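PDB 6N8B: transcription regulator AcaB from Escherichia coli, which regulates transcription and plays a crucial role in conjugation of the IncC plasmid, probably by controlling the expression of plasmid genes. Local coordinates for residues Leu27-Met38 and Ile127-Gly135; Met94-Tyr105 and Met134-Val145. All blocks are in the same frame, centred on the assembly; numbering follows the deposited sequence.

Interaction 1: residues Leu27-Met38 and Ile127-Gly135; sequences LKVNSLQAQRVM and IRKLDTLMG
The carboxylate of Asp131 lies against the bend between strand 23-29 and helix 32-59, where Asn30 and Ser31 offer their backbone N-H groups. With CG anti to the backbone N (chi1 -158°), the group swings off the flank of helix 118-142 and lays both oxygens against this bend. Asn30 N gives an almost straight bond to Asp131 OD2 (2.8 Å, 176°), somewhat out of the carboxylate plane. Ser31 N meets the syn lone pair of Asp131 OD1 at 2.7 Å, and Ser31 OG donates to the same oxygen from its anti side. Ser31 is also the N-cap of helix 32-59, its OG accepting weakly from Ala34 N, so a small hydroxyl suits the place: it joins cap and carboxylate. Three bonds thus grip a buried acid, and its negative charge is probably eased further by the helix start beside it.

From this strand-turn-helix element the first turns of helix 32-59 run nearly antiparallel to helix 118-142, the segment axes coming within 8.6 Å at 157°. Ala34, with only a methyl, allows this approach: its CA lies 3.8 Å from Leu130 CD2. The same CD2 meets Val37 CG2 tip to tip at 3.9 Å, while Ile127 CD1 lies across Met38, 3.7 Å from Met38 CA. On the strand side Arg128, bent twice along its chain, brings NH2 to Lys28 O (3.3 Å) near the guanidinium plane, and Leu27 CD1 touches the same nitrogen obliquely. Beyond the polar turn, Gln33 lays its side chain across Met134, with Gln33 OE1 3.6 Å from Met134 CG, and it also reaches helix 148-182.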
loop_
_atom_site.group_PDB
_atom_site.type_symbol
_atom_site.label_atom_id
_atom_site.label_comp_id
_atom_site.label_asym_id
_atom_site.label_seq_id
_atom_site.Cartn_x
_atom_site.Cartn_y
_atom_site.Cartn_z
ATOM N N LEU A 27 7.006 -12.223 5.630
ATOM C CA LEU A 27 6.334 -12.041 4.347
ATOM C C LEU A 27 7.387 -12.126 3.253
ATOM O O LEU A 27 8.200 -11.208 3.096
ATOM C CB LEU A 27 5.575 -10.714 4.292
ATOM C CG LEU A 27 5.110 -10.259 2.905
ATOM C CD1 LEU A 27 4.038 -11.171 2.341
ATOM C CD2 LEU A 27 4.571 -8.852 3.010
ATOM N N LYS A 28 7.399 -13.233 2.519
ATOM C CA LYS A 28 8.356 -13.373 1.436
ATOM C C LYS A 28 7.802 -12.729 0.176
ATOM O O LYS A 28 6.612 -12.846 -0.133
ATOM C CB LYS A 28 8.698 -14.845 1.202
ATOM C CG LYS A 28 9.114 -15.184 -0.217
ATOM C CD LYS A 28 9.299 -16.671 -0.432
ATOM C CE LYS A 28 10.522 -17.138 0.317
ATOM N NZ LYS A 28 10.987 -18.491 -0.088
ATOM N N VAL A 29 8.676 -12.037 -0.548
ATOM C CA VAL A 29 8.305 -11.262 -1.722
ATOM C C VAL A 29 9.254 -11.644 -2.848
ATOM O O VAL A 29 10.476 -11.565 -2.688
ATOM C CB VAL A 29 8.355 -9.750 -1.435
ATOM C CG1 VAL A 29 8.047 -8.974 -2.688
ATOM C CG2 VAL A 29 7.374 -9.384 -0.327
ATOM N N ASN A 30 8.694 -12.059 -3.982
ATOM C CA ASN A 30 9.492 -12.598 -5.076
ATOM C C ASN A 30 9.950 -11.513 -6.043
ATOM O O ASN A 30 11.145 -11.395 -6.328
ATOM C CB ASN A 30 8.685 -13.654 -5.837
ATOM C CG ASN A 30 8.426 -14.897 -5.016
ATOM O OD1 ASN A 30 9.277 -15.335 -4.243
ATOM N ND2 ASN A 30 7.235 -15.469 -5.172
ATOM N N SER A 31 9.012 -10.711 -6.536
ATOM C CA SER A 31 9.276 -9.781 -7.622
ATOM C C SER A 31 10.005 -8.540 -7.124
ATOM O O SER A 31 9.807 -8.086 -5.994
ATOM C CB SER A 31 7.969 -9.374 -8.305
ATOM O OG SER A 31 7.089 -8.747 -7.386
ATOM N N LEU A 32 10.853 -7.985 -7.993
ATOM C CA LEU A 32 11.582 -6.774 -7.632
ATOM C C LEU A 32 10.647 -5.581 -7.495
ATOM O O LEU A 32 10.937 -4.652 -6.730
ATOM C CB LEU A 32 12.667 -6.480 -8.669
ATOM C CG LEU A 32 13.401 -5.143 -8.523
ATOM C CD1 LEU A 32 14.260 -5.120 -7.263
ATOM C CD2 LEU A 32 14.227 -4.849 -9.763
ATOM N N GLN A 33 9.516 -5.592 -8.203
ATOM C CA GLN A 33 8.575 -4.481 -8.100
ATOM C C GLN A 33 7.904 -4.464 -6.735
ATOM O O GLN A 33 7.839 -3.420 -6.074
ATOM C CB GLN A 33 7.527 -4.564 -9.209
ATOM C CG GLN A 33 8.087 -4.458 -10.612
ATOM C CD GLN A 33 8.716 -5.750 -11.081
ATOM O OE1 GLN A 33 8.377 -6.827 -10.594
ATOM N NE2 GLN A 33 9.645 -5.650 -12.025
ATOM N N ALA A 34 7.395 -5.615 -6.298
ATOM C CA ALA A 34 6.789 -5.691 -4.975
ATOM C C ALA A 34 7.823 -5.504 -3.871
ATOM O O ALA A 34 7.503 -4.943 -2.817
ATOM C CB ALA A 34 6.057 -7.021 -4.809
ATOM N N GLN A 35 9.061 -5.954 -4.091
ATOM C CA GLN A 35 10.117 -5.708 -3.113
ATOM C C GLN A 35 10.351 -4.216 -2.927
ATOM O O GLN A 35 10.441 -3.727 -1.795
ATOM C CB GLN A 35 11.411 -6.402 -3.539
ATOM C CG GLN A 35 11.444 -7.887 -3.255
ATOM C CD GLN A 35 12.726 -8.537 -3.717
ATOM O OE1 GLN A 35 13.649 -7.860 -4.174
ATOM N NE2 GLN A 35 12.805 -9.855 -3.577
ATOM N N ARG A 36 10.446 -3.474 -4.032
ATOM C CA ARG A 36 10.739 -2.049 -3.932
ATOM C C ARG A 36 9.584 -1.294 -3.284
ATOM O O ARG A 36 9.801 -0.464 -2.397
ATOM C CB ARG A 36 11.072 -1.472 -5.310
ATOM C CG ARG A 36 12.551 -1.572 -5.665
ATOM C CD ARG A 36 13.419 -0.885 -4.588
ATOM N NE ARG A 36 13.767 0.477 -4.964
ATOM C CZ ARG A 36 14.244 1.389 -4.123
ATOM N NH1 ARG A 36 14.540 2.607 -4.565
ATOM N NH2 ARG A 36 14.409 1.099 -2.837
ATOM N N VAL A 37 8.349 -1.585 -3.698
ATOM C CA VAL A 37 7.177 -0.977 -3.064
ATOM C C VAL A 37 7.209 -1.203 -1.558
ATOM O O VAL A 37 6.986 -0.281 -0.765
ATOM C CB VAL A 37 5.885 -1.540 -3.683
ATOM C CG1 VAL A 37 4.679 -1.166 -2.837
ATOM C CG2 VAL A 37 5.722 -1.038 -5.099
ATOM N N MET A 38 7.500 -2.437 -1.145
ATOM C CA MET A 38 7.564 -2.749 0.278
ATOM C C MET A 38 8.644 -1.939 0.984
ATOM O O MET A 38 8.409 -1.380 2.060
ATOM C CB MET A 38 7.796 -4.252 0.459
ATOM C CG MET A 38 8.307 -4.681 1.827
ATOM S SD MET A 38 7.159 -4.445 3.192
ATOM C CE MET A 38 5.959 -5.721 2.910
ATOM N N ILE A 127 0.476 -5.628 -1.231
ATOM C CA ILE A 127 1.807 -5.873 -1.772
ATOM C C ILE A 127 1.922 -7.311 -2.259
ATOM O O ILE A 127 2.566 -7.590 -3.277
ATOM C CB ILE A 127 2.873 -5.537 -0.714
ATOM C CG1 ILE A 127 2.747 -4.070 -0.299
ATOM C CG2 ILE A 127 4.272 -5.852 -1.233
ATOM C CD1 ILE A 127 3.970 -3.518 0.381
ATOM N N ARG A 128 1.281 -8.243 -1.551
ATOM C CA ARG A 128 1.297 -9.637 -1.982
ATOM C C ARG A 128 0.562 -9.807 -3.306
ATOM O O ARG A 128 1.046 -10.494 -4.213
ATOM C CB ARG A 128 0.687 -10.531 -0.900
ATOM C CG ARG A 128 0.049 -11.821 -1.413
ATOM C CD ARG A 128 1.081 -12.771 -2.011
ATOM N NE ARG A 128 2.268 -12.924 -1.183
ATOM C CZ ARG A 128 2.439 -13.905 -0.304
ATOM N NH1 ARG A 128 1.488 -14.814 -0.120
ATOM N NH2 ARG A 128 3.564 -13.977 0.403
ATOM N N LYS A 129 -0.619 -9.201 -3.432
ATOM C CA LYS A 129 -1.357 -9.339 -4.682
ATOM C C LYS A 129 -0.636 -8.660 -5.836
ATOM O O LYS A 129 -0.789 -9.074 -6.989
ATOM C CB LYS A 129 -2.785 -8.816 -4.523
ATOM C CG LYS A 129 -3.371 -9.161 -3.176
ATOM C CD LYS A 129 -4.842 -9.513 -3.260
ATOM C CE LYS A 129 -5.695 -8.342 -3.671
ATOM N NZ LYS A 129 -7.083 -8.525 -3.154
ATOM N N LEU A 130 0.177 -7.644 -5.547
ATOM C CA LEU A 130 1.045 -7.089 -6.576
ATOM C C LEU A 130 2.157 -8.071 -6.927
ATOM O O LEU A 130 2.493 -8.244 -8.104
ATOM C CB LEU A 130 1.618 -5.753 -6.103
ATOM C CG LEU A 130 2.823 -5.166 -6.832
ATOM C CD1 LEU A 130 2.370 -4.559 -8.130
ATOM C CD2 LEU A 130 3.525 -4.122 -5.986
ATOM N N ASP A 131 2.736 -8.727 -5.917
ATOM C CA ASP A 131 3.743 -9.750 -6.181
ATOM C C ASP A 131 3.186 -10.836 -7.095
ATOM O O ASP A 131 3.843 -11.251 -8.057
ATOM C CB ASP A 131 4.229 -10.351 -4.860
ATOM C CG ASP A 131 5.594 -11.002 -4.978
ATOM O OD1 ASP A 131 6.358 -10.624 -5.888
ATOM O OD2 ASP A 131 5.909 -11.888 -4.155
ATOM N N THR A 132 1.958 -11.282 -6.826
ATOM C CA THR A 132 1.336 -12.287 -7.680
ATOM C C THR A 132 1.103 -11.745 -9.083
ATOM O O THR A 132 1.392 -12.429 -10.073
ATOM C CB THR A 132 0.018 -12.757 -7.059
ATOM O OG1 THR A 132 0.289 -13.487 -5.856
ATOM C CG2 THR A 132 -0.750 -13.650 -8.027
ATOM N N LEU A 133 0.595 -10.513 -9.188
ATOM C CA LEU A 133 0.345 -9.923 -10.498
ATOM C C LEU A 133 1.630 -9.824 -11.313
ATOM O O LEU A 133 1.632 -10.104 -12.517
ATOM C CB LEU A 133 -0.293 -8.546 -10.338
ATOM C CG LEU A 133 -0.851 -7.957 -11.631
ATOM C CD1 LEU A 133 -1.923 -8.889 -12.169
ATOM C CD2 LEU A 133 -1.413 -6.569 -11.399
ATOM N N MET A 134 2.737 -9.447 -10.668
ATOM C CA MET A 134 4.017 -9.419 -11.369
ATOM C C MET A 134 4.434 -10.818 -11.794
ATOM O O MET A 134 4.973 -11.006 -12.890
ATOM C CB MET A 134 5.090 -8.777 -10.492
ATOM C CG MET A 134 4.800 -7.343 -10.100
ATOM S SD MET A 134 4.534 -6.297 -11.548
ATOM C CE MET A 134 2.754 -6.080 -11.502
ATOM N N GLY A 135 4.193 -11.811 -10.938
ATOM C CA GLY A 135 4.469 -13.186 -11.319
ATOM C C GLY A 135 3.696 -13.614 -12.550
ATOM O O GLY A 135 4.209 -14.356 -13.391
#

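Interaction 2: residues Met94-Tyr105 and Met134-Val145; sequences MEDNGIDMMPGY and MGIVDTLWLNTV
Two Schellman motifs meet where helices 62-96 and 118-142 end, and the chain leaving the first helix then drapes over the last turns of the second. Gly98 and Thr144 are their positive-phi C-prime residues, and the apolar residue after each, Ile99 and Val145, faces the other: Ile99 CD1 lies 3.9 Å from Val145 CG2. The same CD1 reaches Asn143 CB at 3.7 Å and also Leu140 CD2, so the long branch of the isoleucine fills the notch between them. Met94 crosses Leu140 at about a right angle, its extended chain carrying Met94 SD to 3.8 Å from Ile136 CG2, and the bend at chi3 (59°) turns the CE methyl to the Thr139 hydroxyl.

Farther along, Met102 puts its methyl beside Ile136, and the Pro103 ring packs across Thr139, whose CG2 faces the proline while OG1 is turned back to bond Ile136 O within its own helix. Tyr105 closes the row edge-on, with its OH 3.3 Å from Gly135 CA. That OH donates to the anti lone pair of Asp138 OD2 (2.6 Å), while Asp138 OD1 pairs with Arg151.

A helix end and loop held largely by apolar contacts thus gain one directional bond at the far end, and the arginine on the other oxygen would be expected to keep Asp138 ionised and a strong acceptor for the tyrosine.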
loop_
_atom_site.group_PDB
_atom_site.type_symbol
_atom_site.label_atom_id
_atom_site.label_comp_id
_atom_site.label_asym_id
_atom_site.label_seq_id
_atom_site.Cartn_x
_atom_site.Cartn_y
_atom_site.Cartn_z
ATOM N N MET A 94 -3.246 -16.863 -19.462
ATOM C CA MET A 94 -2.391 -18.040 -19.360
ATOM C C MET A 94 -3.163 -19.305 -19.713
ATOM O O MET A 94 -2.616 -20.219 -20.340
ATOM C CB MET A 94 -1.814 -18.163 -17.947
ATOM C CG MET A 94 -1.385 -16.868 -17.290
ATOM S SD MET A 94 -1.146 -17.103 -15.525
ATOM C CE MET A 94 0.095 -18.374 -15.551
ATOM N N GLU A 95 -4.439 -19.373 -19.323
ATOM C CA GLU A 95 -5.276 -20.499 -19.724
ATOM C C GLU A 95 -5.534 -20.476 -21.224
ATOM O O GLU A 95 -5.561 -21.529 -21.871
ATOM C CB GLU A 95 -6.593 -20.492 -18.946
ATOM C CG GLU A 95 -6.430 -20.709 -17.446
ATOM C CD GLU A 95 -7.763 -20.848 -16.732
ATOM O OE1 GLU A 95 -8.679 -21.464 -17.314
ATOM O OE2 GLU A 95 -7.891 -20.357 -15.588
ATOM N N ASP A 96 -5.727 -19.284 -21.795
ATOM C CA ASP A 96 -5.916 -19.187 -23.240
ATOM C C ASP A 96 -4.678 -19.654 -23.989
ATOM O O ASP A 96 -4.774 -20.090 -25.142
ATOM C CB ASP A 96 -6.265 -17.750 -23.640
ATOM C CG ASP A 96 -7.660 -17.338 -23.194
ATOM O OD1 ASP A 96 -8.498 -18.228 -22.934
ATOM O OD2 ASP A 96 -7.917 -16.118 -23.110
ATOM N N ASN A 97 -3.508 -19.576 -23.353
ATOM C CA ASN A 97 -2.265 -20.068 -23.929
ATOM C C ASN A 97 -1.724 -21.287 -23.184
ATOM O O ASN A 97 -0.558 -21.650 -23.363
ATOM C CB ASN A 97 -1.221 -18.952 -23.960
ATOM C CG ASN A 97 -1.684 -17.741 -24.748
ATOM O OD1 ASN A 97 -1.311 -17.564 -25.907
ATOM N ND2 ASN A 97 -2.502 -16.902 -24.124
ATOM N N GLY A 98 -2.555 -21.929 -22.362
ATOM C CA GLY A 98 -2.189 -23.201 -21.757
ATOM C C GLY A 98 -0.987 -23.147 -20.840
ATOM O O GLY A 98 -0.260 -24.138 -20.726
ATOM N N ILE A 99 -0.767 -22.020 -20.170
ATOM C CA ILE A 99 0.399 -21.820 -19.317
ATOM C C ILE A 99 0.009 -22.153 -17.885
ATOM O O ILE A 99 -0.896 -21.531 -17.316
ATOM C CB ILE A 99 0.936 -20.386 -19.429
ATOM C CG1 ILE A 99 0.983 -19.962 -20.898
ATOM C CG2 ILE A 99 2.312 -20.279 -18.789
ATOM C CD1 ILE A 99 1.355 -18.516 -21.100
ATOM N N ASP A 100 0.685 -23.145 -17.307
ATOM C CA ASP A 100 0.354 -23.632 -15.975
ATOM C C ASP A 100 1.186 -22.986 -14.873
ATOM O O ASP A 100 0.660 -22.700 -13.792
ATOM C CB ASP A 100 0.535 -25.154 -15.916
ATOM C CG ASP A 100 1.896 -25.603 -16.426
ATOM O OD1 ASP A 100 2.096 -26.826 -16.585
ATOM O OD2 ASP A 100 2.764 -24.738 -16.678
ATOM N N MET A 101 2.471 -22.748 -15.118
ATOM C CA MET A 101 3.419 -22.483 -14.048
ATOM C C MET A 101 3.869 -21.026 -14.030
ATOM O O MET A 101 3.692 -20.274 -14.993
ATOM C CB MET A 101 4.641 -23.406 -14.171
ATOM C CG MET A 101 5.426 -23.617 -12.872
ATOM S SD MET A 101 4.446 -24.292 -11.509
ATOM C CE MET A 101 4.111 -22.825 -10.530
ATOM N N MET A 102 4.444 -20.647 -12.899
ATOM C CA MET A 102 5.065 -19.364 -12.628
ATOM C C MET A 102 6.572 -19.540 -12.487
ATOM O O MET A 102 7.067 -20.667 -12.366
ATOM C CB MET A 102 4.470 -18.768 -11.348
ATOM C CG MET A 102 2.966 -18.800 -11.309
ATOM S SD MET A 102 2.318 -17.249 -10.688
ATOM C CE MET A 102 1.796 -16.561 -12.243
ATOM N N PRO A 103 7.345 -18.455 -12.512
ATOM C CA PRO A 103 8.798 -18.602 -12.531
ATOM C C PRO A 103 9.387 -18.619 -11.128
ATOM O O PRO A 103 8.804 -18.120 -10.164
ATOM C CB PRO A 103 9.267 -17.349 -13.291
ATOM C CG PRO A 103 8.054 -16.416 -13.339
ATOM C CD PRO A 103 6.997 -17.024 -12.470
ATOM N N GLY A 104 10.572 -19.200 -11.035
ATOM C CA GLY A 104 11.421 -18.919 -9.904
ATOM C C GLY A 104 11.883 -17.475 -9.946
ATOM O O GLY A 104 11.731 -16.765 -10.941
ATOM N N TYR A 105 12.446 -17.019 -8.834
ATOM C CA TYR A 105 13.000 -15.674 -8.763
ATOM C C TYR A 105 14.400 -15.751 -8.182
ATOM O O TYR A 105 14.625 -16.421 -7.170
ATOM C CB TYR A 105 12.103 -14.739 -7.951
ATOM C CG TYR A 105 10.925 -14.241 -8.758
ATOM C CD1 TYR A 105 9.776 -15.009 -8.894
ATOM C CD2 TYR A 105 10.974 -13.014 -9.409
ATOM C CE1 TYR A 105 8.702 -14.563 -9.640
ATOM C CE2 TYR A 105 9.906 -12.559 -10.156
ATOM C CZ TYR A 105 8.773 -13.338 -10.269
ATOM O OH TYR A 105 7.705 -12.894 -11.012
ATOM N N MET A 134 2.737 -9.447 -10.668
ATOM C CA MET A 134 4.017 -9.419 -11.369
ATOM C C MET A 134 4.434 -10.818 -11.794
ATOM O O MET A 134 4.973 -11.006 -12.890
ATOM C CB MET A 134 5.090 -8.777 -10.492
ATOM C CG MET A 134 4.800 -7.343 -10.100
ATOM S SD MET A 134 4.534 -6.297 -11.548
ATOM C CE MET A 134 2.754 -6.080 -11.502
ATOM N N GLY A 135 4.193 -11.811 -10.938
ATOM C CA GLY A 135 4.469 -13.186 -11.319
ATOM C C GLY A 135 3.696 -13.614 -12.550
ATOM O O GLY A 135 4.209 -14.356 -13.391
ATOM N N ILE A 136 2.447 -13.158 -12.674
ATOM C CA ILE A 136 1.655 -13.499 -13.854
ATOM C C ILE A 136 2.216 -12.804 -15.083
ATOM O O ILE A 136 2.447 -13.431 -16.123
ATOM C CB ILE A 136 0.173 -13.145 -13.637
ATOM C CG1 ILE A 136 -0.424 -13.977 -12.501
ATOM C CG2 ILE A 136 -0.615 -13.381 -14.912
ATOM C CD1 ILE A 136 -1.801 -13.546 -12.092
ATOM N N VAL A 137 2.444 -11.494 -14.977
ATOM C CA VAL A 137 3.023 -10.733 -16.079
ATOM C C VAL A 137 4.364 -11.324 -16.494
ATOM O O VAL A 137 4.688 -11.386 -17.687
ATOM C CB VAL A 137 3.148 -9.248 -15.687
ATOM C CG1 VAL A 137 3.796 -8.449 -16.807
ATOM C CG2 VAL A 137 1.781 -8.677 -15.350
ATOM N N ASP A 138 5.159 -11.779 -15.523
ATOM C CA ASP A 138 6.496 -12.273 -15.842
ATOM C C ASP A 138 6.456 -13.545 -16.684
ATOM O O ASP A 138 7.281 -13.709 -17.590
ATOM C CB ASP A 138 7.293 -12.492 -14.558
ATOM C CG ASP A 138 7.864 -11.199 -14.009
ATOM O OD1 ASP A 138 7.943 -10.214 -14.776
ATOM O OD2 ASP A 138 8.231 -11.164 -12.817
ATOM N N THR A 139 5.501 -14.446 -16.435
ATOM C CA THR A 139 5.457 -15.644 -17.268
ATOM C C THR A 139 4.817 -15.357 -18.613
ATOM O O THR A 139 5.225 -15.932 -19.627
ATOM C CB THR A 139 4.691 -16.778 -16.591
ATOM O OG1 THR A 139 3.283 -16.539 -16.705
ATOM C CG2 THR A 139 5.044 -16.857 -15.152
ATOM N N LEU A 140 3.845 -14.446 -18.648
ATOM C CA LEU A 140 3.281 -14.037 -19.926
ATOM C C LEU A 140 4.323 -13.325 -20.770
ATOM O O LEU A 140 4.311 -13.439 -22.001
ATOM C CB LEU A 140 2.069 -13.140 -19.690
ATOM C CG LEU A 140 0.938 -13.789 -18.897
ATOM C CD1 LEU A 140 -0.243 -12.858 -18.787
ATOM C CD2 LEU A 140 0.534 -15.064 -19.582
ATOM N N TRP A 141 5.236 -12.603 -20.124
ATOM C CA TRP A 141 6.378 -12.038 -20.828
ATOM C C TRP A 141 7.341 -13.136 -21.262
ATOM O O TRP A 141 7.790 -13.166 -22.415
ATOM C CB TRP A 141 7.072 -11.020 -19.926
ATOM C CG TRP A 141 8.352 -10.462 -20.455
ATOM C CD1 TRP A 141 8.516 -9.696 -21.575
ATOM C CD2 TRP A 141 9.649 -10.582 -19.857
ATOM N NE1 TRP A 141 9.836 -9.350 -21.721
ATOM C CE2 TRP A 141 10.551 -9.875 -20.677
ATOM C CE3 TRP A 141 10.133 -11.219 -18.710
ATOM C CZ2 TRP A 141 11.913 -9.789 -20.385
ATOM C CZ3 TRP A 141 11.485 -11.134 -18.426
ATOM C CH2 TRP A 141 12.359 -10.427 -19.262
ATOM N N LEU A 142 7.653 -14.062 -20.351
ATOM C CA LEU A 142 8.587 -15.136 -20.667
ATOM C C LEU A 142 8.017 -16.102 -21.697
ATOM O O LEU A 142 8.775 -16.685 -22.478
ATOM C CB LEU A 142 8.977 -15.876 -19.386
ATOM C CG LEU A 142 9.979 -15.139 -18.489
ATOM C CD1 LEU A 142 10.129 -15.823 -17.138
ATOM C CD2 LEU A 142 11.333 -15.009 -19.178
ATOM N N ASN A 143 6.694 -16.289 -21.718
ATOM C CA ASN A 143 6.048 -17.120 -22.726
ATOM C C ASN A 143 5.648 -16.334 -23.972
ATOM O O ASN A 143 4.852 -16.833 -24.773
ATOM C CB ASN A 143 4.816 -17.818 -22.135
ATOM C CG ASN A 143 5.166 -18.805 -21.033
ATOM O OD1 ASN A 143 5.253 -20.012 -21.272
ATOM N ND2 ASN A 143 5.349 -18.302 -19.816
ATOM N N THR A 144 6.186 -15.127 -24.152
ATOM C CA THR A 144 6.010 -14.342 -25.378
ATOM C C THR A 144 4.538 -14.009 -25.631
ATOM O O THR A 144 4.116 -13.795 -26.773
ATOM C CB THR A 144 6.635 -15.052 -26.586
ATOM O OG1 THR A 144 7.873 -15.646 -26.185
ATOM C CG2 THR A 144 6.940 -14.062 -27.700
ATOM N N VAL A 145 3.733 -13.973 -24.570
ATOM C CA VAL A 145 2.357 -13.511 -24.711
ATOM C C VAL A 145 2.274 -11.991 -24.578
ATOM O O VAL A 145 1.431 -11.360 -25.225
ATOM C CB VAL A 145 1.445 -14.218 -23.691
ATOM C CG1 VAL A 145 0.006 -13.740 -23.828
ATOM C CG2 VAL A 145 1.515 -15.731 -23.870
#

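Both interactions use helix 118-142, on successive turns, and share Met134 and Gly135; their centres are about 15 Å apart. Interaction 1 is the more deeply buried, its centre about 11 Å from that of the chain, against about 25 Å for the centre of interaction 2, which lies at the end of the helices and is only partly covered. Nearly equal areas are buried by different means: antiparallel helix packing plus a carboxylate taking backbone N-H groups in the first, a loop laid over a helix end with a single tyrosine-aspartate bond in the second. They touch directly where the Tyr105 ring packs on Asn30 and Ser31, so the draped loop abuts the strand-to-helix turn.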